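PDB 3LEW: SusD-like carbohydrate binding protein from Bacteroides vulgatus, which probably binds carbohydrate at the outer membrane, as a SusD-family protein of a nutrient-uptake system. Local coordinates for residues 274-279 / 285-290; 300-305 / 398-403. All coordinates share one frame; numbering follows the deposited sequence. Where two conformers were deposited one is given.

Contact 1 of 2, residues 274-279 / 285-290; sequences LDTTTK and SFNVDP
Thr276 faces the backbone of Phe286 and the amide of Asn287; its methyl branch touches the 285-290 segment directly, its hydroxyl only through a water. Its CB lies 3.7 Å from Asn287 OD1. Beyond it, CG2 touches both Phe286 O, at 3.4 Å, and Asn287 OD1, with Ser285 N a little further off. OG1, placed between the backbone N and the carbonyl carbon (chi1 57°), takes the other route: it is 2.6 Å from a water that donates to Phe286 O over 2.8 Å. Asn287 crosses Thr276 at a slant, and its ND2 bonds back to Tyr284 O. Two residues earlier, Leu274 CD2 reaches Phe286 CG at 4.1 Å, approaching the ring obliquely; Phe67 packs edge-to-face with the same phenyl group. The backbone leading away from Thr276 is shaped by Asp275, just past helix 271-274. Its OD1 accepts from Thr277 N, closing an Asx turn, and from Thr278 N at 2.7 Å in a nearly straight bond (176°). OD2 turns its syn lone pair to Thr278 OG1 and also accepts from Phe331 N, so both carboxylate oxygens are engaged. Phe286, at the centre of an inverse gamma turn, begins the strand 286-288 that pairs with 59-61. Van der Waals contacts, of a methyl on carbonyl oxygens and of leucine on phenylalanine, together with one bridging water, therefore join the two segments, while Asp275 uses its carboxylate to hold its own turn and to bind Phe331 N.

Contact 2 of 2, residues 300-305 / 398-403; sequences DYRKEM and RRKELW
Arg302 reaches across to the last turn of helix 387-401, where its NH1 donates to Glu401 OE1 over 2.9 Å in a salt bridge. The bond is bent (132°): OE1 offers its anti lone pair from 31° outside the guanidinium plane, and the two planar groups are turned 42° apart. Lys400 crosses the arginine at about a right angle, with CB over one guanidinium face and CE 3.7 Å from Arg302 NH2. From its own segment, Asp300 grips the same guanidinium side-on, OD1 taking NE and OD2 taking NH2 at 2.8 Å, both through syn lone pairs and almost in the guanidinium plane. Glu397 also forms salt bridges with Arg302 NH2 and Lys400 NZ. Asp300 OD1 accepts Arg302 N as well, closing an Asx turn that fixes the carboxylate against its own backbone. A water bound to both Asp300 OD2 and Lys400 NZ spans these charges. Further out, Arg345 and Arg376 hold Glu401 OE2. With a leucine in place of Arg302, Asp300 would probably be left as a buried carboxylate without its main countercharge, and Glu401 would lose its tie to the 300-305 loop. The whole is a buried salt-bridge network of alternating acids and bases, joining the loop before strand 306-309 to the C-terminal end of a helix in the SusD-family region.

Overall arrangement
Both contacts are buried and lie on the same side of the chain's centre, with their own centres about 14 Å apart. Contact 1 is local, joining a loop to the strand 286-288 that soon follows it; contact 2 brings together segments 93 residues apart, a loop and the end of helix 387-401. Their chemistry differs accordingly: the first rests on van der Waals contacts and a bridging water, the second on salt bridges. They share no secondary-structure element, yet they meet through Trp403, which follows that helix: its CH2 lies 3.5 Å from Phe286 O, and its CZ2 packs against Val288 CG2, bringing strand and helix end together.

Contact 1 of 2, residues 274-279 / 285-290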
ATOM      1  N   LEU A 274       6.688   1.039  12.167  1.00 14.90           N
ATOM      2  CA  LEU A 274       5.266   1.441  12.317  1.00 14.20           C
ATOM      3  C   LEU A 274       4.784   1.581  13.760  1.00 14.36           C
ATOM      4  O   LEU A 274       3.861   2.350  14.019  1.00 15.01           O
ATOM      5  CB  LEU A 274       4.338   0.468  11.621  1.00 14.84           C
ATOM      6  CG  LEU A 274       4.465   0.296  10.117  1.00 15.85           C
ATOM      7  CD1 LEU A 274       3.524  -0.773   9.653  1.00 20.14           C
ATOM      8  CD2 LEU A 274       4.168   1.655   9.443  1.00 17.96           C
ATOM      9  N   ASP A 275       5.376   0.826  14.674  1.00 13.12           N
ATOM     10  CA  ASP A 275       4.964   0.855  16.079  1.00 12.94           C
ATOM     11  C   ASP A 275       5.788   1.928  16.757  1.00 12.69           C
ATOM     12  O   ASP A 275       7.006   1.787  16.919  1.00 13.03           O
ATOM     13  CB  ASP A 275       5.179  -0.523  16.723  1.00 12.80           C
ATOM     14  CG  ASP A 275       4.703  -0.591  18.142  1.00 13.34           C
ATOM     15  OD1 ASP A 275       4.661   0.453  18.827  1.00 14.60           O
ATOM     16  OD2 ASP A 275       4.437  -1.723  18.624  1.00 13.71           O
ATOM     17  N   THR A 276       5.113   3.014  17.126  1.00 13.58           N
ATOM     18  CA  THR A 276       5.744   4.176  17.744  1.00 13.83           C
ATOM     19  C   THR A 276       5.384   4.273  19.222  1.00 13.79           C
ATOM     20  O   THR A 276       5.655   5.293  19.873  1.00 14.51           O
ATOM     21  CB  THR A 276       5.342   5.468  17.032  1.00 13.63           C
ATOM     22  OG1 THR A 276       3.900   5.609  17.027  1.00 14.58           O
ATOM     23  CG2 THR A 276       5.865   5.449  15.571  1.00 14.76           C
ATOM     24  N   THR A 277       4.751   3.221  19.740  1.00 13.50           N
ATOM     25  CA  THR A 277       4.236   3.247  21.118  1.00 14.67           C
ATOM     26  C   THR A 277       4.650   2.086  22.044  1.00 14.86           C
ATOM     27  O   THR A 277       4.663   2.253  23.271  1.00 15.41           O
ATOM     28  CB  THR A 277       2.700   3.419  21.155  1.00 14.85           C
ATOM     29  OG1 THR A 277       2.059   2.277  20.572  1.00 15.46           O
ATOM     30  CG2 THR A 277       2.239   4.723  20.471  1.00 13.53           C
ATOM     31  N   THR A 278       4.921   0.888  21.501  1.00 15.61           N
ATOM     32  CA  THR A 278       5.322  -0.231  22.344  1.00 16.59           C
ATOM     33  C   THR A 278       6.791  -0.139  22.803  1.00 16.40           C
ATOM     34  O   THR A 278       7.701  -0.008  21.986  1.00 16.68           O
ATOM     35  CB  THR A 278       5.145  -1.605  21.630  1.00 15.04           C
ATOM     36  OG1 THR A 278       3.824  -1.666  21.076  1.00 15.84           O
ATOM     37  CG2 THR A 278       5.379  -2.773  22.603  1.00 17.57           C
ATOM     38  N   LYS A 279       7.031  -0.231  24.107  1.00 17.57           N
ATOM     39  CA  LYS A 279       8.392  -0.359  24.612  1.00 18.50           C
ATOM     40  C   LYS A 279       9.028  -1.602  24.042  1.00 18.61           C
ATOM     41  O   LYS A 279       8.494  -2.698  24.222  1.00 17.65           O
ATOM     42  CB  LYS A 279       8.393  -0.473  26.137  1.00 19.66           C
ATOM     43  CG  LYS A 279       7.901   0.784  26.808  1.00 23.67           C
ATOM     44  CD  LYS A 279       7.753   0.554  28.345  1.00 28.66           C
ATOM     45  CE  LYS A 279       6.661   1.463  28.938  1.00 33.40           C
ATOM     46  NZ  LYS A 279       7.254   2.683  29.558  1.00 35.49           N
ATOM     47  N   SER A 285       9.570   5.056  14.134  1.00 13.75           N
ATOM     48  CA  SER A 285       9.980   6.157  13.237  1.00 13.79           C
ATOM     49  C   SER A 285       8.856   6.783  12.414  1.00 13.75           C
ATOM     50  O   SER A 285       8.985   7.941  12.003  1.00 13.90           O
ATOM     51  CB  SER A 285      11.076   5.676  12.298  1.00 14.13           C
ATOM     52  OG  SER A 285      10.651   4.516  11.574  1.00 13.36           O
ATOM     53  N   PHE A 286       7.787   6.023  12.189  1.00 13.50           N
ATOM     54  CA  PHE A 286       6.602   6.496  11.410  1.00 13.06           C
ATOM     55  C   PHE A 286       5.671   7.309  12.290  1.00 14.32           C
ATOM     56  O   PHE A 286       4.650   6.827  12.765  1.00 13.59           O
ATOM     57  CB  PHE A 286       5.896   5.322  10.717  1.00 14.07           C
ATOM     58  CG  PHE A 286       6.493   4.971   9.386  1.00 14.45           C
ATOM     59  CD1 PHE A 286       7.794   4.509   9.295  1.00 12.56           C
ATOM     60  CD2 PHE A 286       5.798   5.172   8.225  1.00 13.16           C
ATOM     61  CE1 PHE A 286       8.402   4.209   8.044  1.00 14.50           C
ATOM     62  CE2 PHE A 286       6.401   4.878   6.986  1.00 13.35           C
ATOM     63  CZ  PHE A 286       7.683   4.404   6.914  1.00 13.57           C
ATOM     64  N   ASN A 287       6.060   8.563  12.531  1.00 13.01           N
ATOM     65  CA  ASN A 287       5.294   9.409  13.399  1.00 13.78           C
ATOM     66  C   ASN A 287       4.317  10.220  12.557  1.00 13.64           C
ATOM     67  O   ASN A 287       4.336  10.165  11.305  1.00 14.27           O
ATOM     68  CB  ASN A 287       6.229  10.231  14.230  1.00 13.52           C
ATOM     69  CG  ASN A 287       7.040   9.356  15.175  1.00 15.84           C
ATOM     70  OD1 ASN A 287       6.497   8.851  16.152  1.00 15.05           O
ATOM     71  ND2 ASN A 287       8.326   9.147  14.862  1.00 14.74           N
ATOM     72  N   VAL A 288       3.479  10.958  13.244  1.00 12.88           N
ATOM     73  CA  VAL A 288       2.325  11.569  12.595  1.00 12.94           C
ATOM     74  C   VAL A 288       2.567  13.074  12.393  1.00 12.84           C
ATOM     75  O   VAL A 288       3.070  13.749  13.282  1.00 13.19           O
ATOM     76  CB  VAL A 288       1.059  11.331  13.426  1.00 13.61           C
ATOM     77  CG1 VAL A 288      -0.172  11.928  12.718  1.00 14.39           C
ATOM     78  CG2 VAL A 288       0.874   9.854  13.737  1.00 14.09           C
ATOM     79  N   ASP A 289       2.185  13.611  11.242  1.00 13.16           N
ATOM     80  CA  ASP A 289       2.060  15.093  11.130  1.00 13.12           C
ATOM     81  C   ASP A 289       1.055  15.570  12.178  1.00 13.54           C
ATOM     82  O   ASP A 289      -0.122  15.200  12.138  1.00 12.42           O
ATOM     83  CB  ASP A 289       1.545  15.460   9.741  1.00 14.03           C
ATOM     84  CG  ASP A 289       1.414  16.960   9.513  1.00 14.00           C
ATOM     85  OD1 ASP A 289       1.737  17.764  10.427  1.00 13.06           O
ATOM     86  OD2 ASP A 289       0.970  17.328   8.396  1.00 12.47           O
ATOM     87  N   PRO A 290       1.475  16.491  13.085  1.00 12.84           N
ATOM     88  CA  PRO A 290       0.511  16.889  14.084  1.00 13.57           C
ATOM     89  C   PRO A 290      -0.748  17.489  13.465  1.00 13.73           C
ATOM     90  O   PRO A 290      -1.817  17.362  14.017  1.00 13.70           O
ATOM     91  CB  PRO A 290       1.269  17.917  14.898  1.00 13.54           C
ATOM     92  CG  PRO A 290       2.714  17.405  14.853  1.00 14.31           C
ATOM     93  CD  PRO A 290       2.853  16.883  13.436  1.00 12.66           C
TER
HETATM   94  O   HOH W   1       2.797   6.070  14.707  1.00 21.06           O

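Contact 2 of 2, residues 300-305 / 398-403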
ATOM      1  N   ASP A 300     -14.808  11.120  16.626  1.00 16.64           N
ATOM      2  CA  ASP A 300     -14.254  10.085  15.758  1.00 15.99           C
ATOM      3  C   ASP A 300     -13.208   9.372  16.576  1.00 16.22           C
ATOM      4  O   ASP A 300     -12.279  10.008  17.048  1.00 16.19           O
ATOM      5  CB  ASP A 300     -13.609  10.767  14.559  1.00 15.99           C
ATOM      6  CG  ASP A 300     -13.061   9.808  13.524  1.00 14.96           C
ATOM      7  OD1 ASP A 300     -12.503   8.702  13.841  1.00 15.42           O
ATOM      8  OD2 ASP A 300     -13.109  10.225  12.343  1.00 15.84           O
ATOM      9  N   TYR A 301     -13.370   8.080  16.797  1.00 16.75           N
ATOM     10  CA  TYR A 301     -12.459   7.382  17.692  1.00 16.52           C
ATOM     11  C   TYR A 301     -11.045   7.254  17.159  1.00 16.89           C
ATOM     12  O   TYR A 301     -10.134   6.989  17.936  1.00 18.22           O
ATOM     13  CB  TYR A 301     -13.011   6.032  18.138  1.00 16.88           C
ATOM     14  CG  TYR A 301     -13.291   4.979  17.075  1.00 16.84           C
ATOM     15  CD1 TYR A 301     -12.278   4.346  16.363  1.00 19.08           C
ATOM     16  CD2 TYR A 301     -14.602   4.549  16.844  1.00 18.63           C
ATOM     17  CE1 TYR A 301     -12.584   3.333  15.420  1.00 16.60           C
ATOM     18  CE2 TYR A 301     -14.898   3.538  15.933  1.00 19.99           C
ATOM     19  CZ  TYR A 301     -13.879   2.949  15.209  1.00 19.64           C
ATOM     20  OH  TYR A 301     -14.225   1.923  14.339  1.00 22.70           O
ATOM     21  N   ARG A 302     -10.836   7.477  15.854  1.00 16.25           N
ATOM     22  CA  ARG A 302      -9.494   7.469  15.309  1.00 16.11           C
ATOM     23  C   ARG A 302      -8.651   8.647  15.843  1.00 16.79           C
ATOM     24  O   ARG A 302      -7.405   8.539  15.937  1.00 16.73           O
ATOM     25  CB  ARG A 302      -9.520   7.430  13.775  1.00 16.43           C
ATOM     26  CG  ARG A 302     -10.263   6.199  13.215  1.00 15.75           C
ATOM     27  CD  ARG A 302     -10.514   6.292  11.720  1.00 15.68           C
ATOM     28  NE  ARG A 302     -11.430   7.411  11.422  1.00 12.73           N
ATOM     29  CZ  ARG A 302     -11.761   7.787  10.189  1.00 15.82           C
ATOM     30  NH1 ARG A 302     -11.348   7.080   9.133  1.00 15.67           N
ATOM     31  NH2 ARG A 302     -12.572   8.826   9.999  1.00 15.92           N
ATOM     32  N   LYS A 303      -9.329   9.738  16.173  1.00 16.60           N
ATOM     33  CA  LYS A 303      -8.674  10.965  16.621  1.00 17.82           C
ATOM     34  C   LYS A 303      -7.998  10.719  17.983  1.00 18.55           C
ATOM     35  O   LYS A 303      -6.926  11.257  18.249  1.00 19.22           O
ATOM     36  CB  LYS A 303      -9.673  12.107  16.712  1.00 17.27           C
ATOM     37  CG  LYS A 303      -9.036  13.473  16.872  1.00 18.41           C
ATOM     38  CD  LYS A 303     -10.071  14.574  16.957  1.00 18.17           C
ATOM     39  CE  LYS A 303      -9.437  15.938  16.686  1.00 17.89           C
ATOM     40  NZ  LYS A 303     -10.454  17.017  16.642  1.00 17.45           N
ATOM     41  N   GLU A 304      -8.596   9.841  18.784  1.00 18.89           N
ATOM     42  CA  GLU A 304      -8.142   9.407  20.121  0.50 18.91           C
ATOM     43  C   GLU A 304      -6.822   8.654  20.067  1.00 19.30           C
ATOM     44  O   GLU A 304      -6.100   8.548  21.063  1.00 19.06           O
ATOM     45  CB  GLU A 304      -9.177   8.436  20.755  0.50 18.92           C
ATOM     46  CG  GLU A 304     -10.633   8.942  20.757  0.50 19.23           C
ATOM     47  CD  GLU A 304     -11.608   8.003  21.469  0.50 18.74           C
ATOM     48  OE1 GLU A 304     -11.231   6.883  21.842  0.50 21.26           O
ATOM     49  OE2 GLU A 304     -12.763   8.386  21.645  0.50 22.06           O
HETATM   50  N   MSE A 305      -6.557   8.042  18.907  1.00 17.90           N
HETATM   51  CA  MSE A 305      -5.370   7.197  18.684  1.00 17.94           C
HETATM   52  C   MSE A 305      -4.108   8.024  18.327  1.00 17.49           C
HETATM   53  O   MSE A 305      -3.002   7.472  18.189  1.00 16.45           O
HETATM   54  CB  MSE A 305      -5.673   6.163  17.598  1.00 18.05           C
HETATM   55  CG  MSE A 305      -6.781   5.241  18.077  1.00 19.59           C
HETATM   56 SE   MSE A 305      -7.616   4.266  16.644  0.75 22.72          SE
HETATM   57  CE  MSE A 305      -6.103   3.627  15.886  1.00  5.67           C
ATOM     58  N   ARG A 398      -9.738   8.770   2.621  1.00 13.76           N
ATOM     59  CA  ARG A 398      -8.684   7.775   2.383  1.00 13.56           C
ATOM     60  C   ARG A 398      -7.438   8.013   3.261  1.00 12.97           C
ATOM     61  O   ARG A 398      -6.910   7.078   3.816  1.00 13.73           O
ATOM     62  CB  ARG A 398      -8.238   7.755   0.906  1.00 13.59           C
ATOM     63  CG  ARG A 398      -9.290   7.228  -0.035  1.00 14.18           C
ATOM     64  CD  ARG A 398      -8.835   7.322  -1.516  1.00 14.35           C
ATOM     65  NE  ARG A 398      -7.657   6.526  -1.752  1.00 12.77           N
ATOM     66  CZ  ARG A 398      -7.624   5.233  -2.086  1.00 16.25           C
ATOM     67  NH1 ARG A 398      -8.725   4.547  -2.290  1.00 16.32           N
ATOM     68  NH2 ARG A 398      -6.448   4.620  -2.213  1.00 17.92           N
ATOM     69  N   ARG A 399      -6.952   9.261   3.335  1.00 12.41           N
ATOM     70  CA  ARG A 399      -5.786   9.589   4.151  1.00 13.56           C
ATOM     71  C   ARG A 399      -6.062   9.298   5.617  1.00 12.59           C
ATOM     72  O   ARG A 399      -5.170   8.821   6.327  1.00 13.40           O
ATOM     73  CB  ARG A 399      -5.413  11.068   3.962  1.00 13.36           C
ATOM     74  CG  ARG A 399      -4.814  11.316   2.540  1.00 14.53           C
ATOM     75  CD  ARG A 399      -4.786  12.789   2.242  1.00 16.74           C
ATOM     76  NE  ARG A 399      -3.998  13.527   3.217  1.00 15.52           N
ATOM     77  CZ  ARG A 399      -4.007  14.860   3.310  1.00 19.88           C
ATOM     78  NH1 ARG A 399      -4.763  15.591   2.495  1.00 21.61           N
ATOM     79  NH2 ARG A 399      -3.264  15.484   4.204  1.00 19.05           N
ATOM     80  N   LYS A 400      -7.277   9.577   6.035  1.00 12.72           N
ATOM     81  CA  LYS A 400      -7.666   9.422   7.447  1.00 12.98           C
ATOM     82  C   LYS A 400      -7.804   7.942   7.812  1.00 14.28           C
ATOM     83  O   LYS A 400      -7.283   7.511   8.825  1.00 15.55           O
ATOM     84  CB  LYS A 400      -8.962  10.156   7.721  1.00 13.29           C
ATOM     85  CG  LYS A 400      -8.850  11.670   7.674  1.00 13.63           C
ATOM     86  CD  LYS A 400     -10.233  12.308   7.591  1.00 14.35           C
ATOM     87  CE  LYS A 400     -11.074  12.067   8.887  1.00 16.40           C
ATOM     88  NZ  LYS A 400     -12.514  12.472   8.691  1.00 15.44           N
ATOM     89  N   GLU A 401      -8.492   7.193   6.981  1.00 13.42           N
ATOM     90  CA  GLU A 401      -8.806   5.776   7.273  1.00 12.86           C
ATOM     91  C   GLU A 401      -7.646   4.839   6.987  1.00 14.15           C
ATOM     92  O   GLU A 401      -7.512   3.814   7.664  1.00 13.28           O
ATOM     93  CB  GLU A 401     -10.050   5.349   6.478  1.00 13.98           C
ATOM     94  CG  GLU A 401     -10.452   3.842   6.565  1.00 13.70           C
ATOM     95  CD  GLU A 401     -10.872   3.368   7.945  1.00 14.84           C
ATOM     96  OE1 GLU A 401     -11.130   4.207   8.835  1.00 16.54           O
ATOM     97  OE2 GLU A 401     -10.966   2.130   8.141  1.00 15.55           O
ATOM     98  N   LEU A 402      -6.866   5.144   5.938  1.00 14.12           N
ATOM     99  CA  LEU A 402      -5.802   4.256   5.440  1.00 14.63           C
ATOM    100  C   LEU A 402      -4.374   4.689   5.838  1.00 14.53           C
ATOM    101  O   LEU A 402      -3.393   4.187   5.282  1.00 14.05           O
ATOM    102  CB  LEU A 402      -5.889   4.099   3.910  1.00 14.70           C
ATOM    103  CG  LEU A 402      -7.249   3.590   3.423  1.00 15.56           C
ATOM    104  CD1 LEU A 402      -7.327   3.659   1.866  1.00 15.62           C
ATOM    105  CD2 LEU A 402      -7.571   2.170   3.921  1.00 15.62           C
ATOM    106  N   TRP A 403      -4.275   5.598   6.786  1.00 14.91           N
ATOM    107  CA  TRP A 403      -2.985   6.121   7.253  1.00 14.34           C
ATOM    108  C   TRP A 403      -2.043   4.978   7.575  1.00 13.98           C
ATOM    109  O   TRP A 403      -2.390   4.051   8.315  1.00 14.66           O
ATOM    110  CB  TRP A 403      -3.169   6.999   8.511  1.00 14.60           C
ATOM    111  CG  TRP A 403      -1.888   7.660   8.965  1.00 13.61           C
ATOM    112  CD1 TRP A 403      -1.467   8.932   8.660  1.00 13.12           C
ATOM    113  CD2 TRP A 403      -0.821   7.068   9.767  1.00 13.38           C
ATOM    114  NE1 TRP A 403      -0.238   9.181   9.256  1.00 14.29           N
ATOM    115  CE2 TRP A 403       0.171   8.044   9.927  1.00 12.77           C
ATOM    116  CE3 TRP A 403      -0.634   5.818  10.369  1.00 13.79           C
ATOM    117  CZ2 TRP A 403       1.352   7.792  10.621  1.00 15.76           C
ATOM    118  CZ3 TRP A 403       0.549   5.588  11.064  1.00 15.96           C
ATOM    119  CH2 TRP A 403       1.503   6.582  11.193  1.00 16.98           C
TER
HETATM  120  O   HOH W   2     -13.410  12.671  11.367  1.00 17.06           O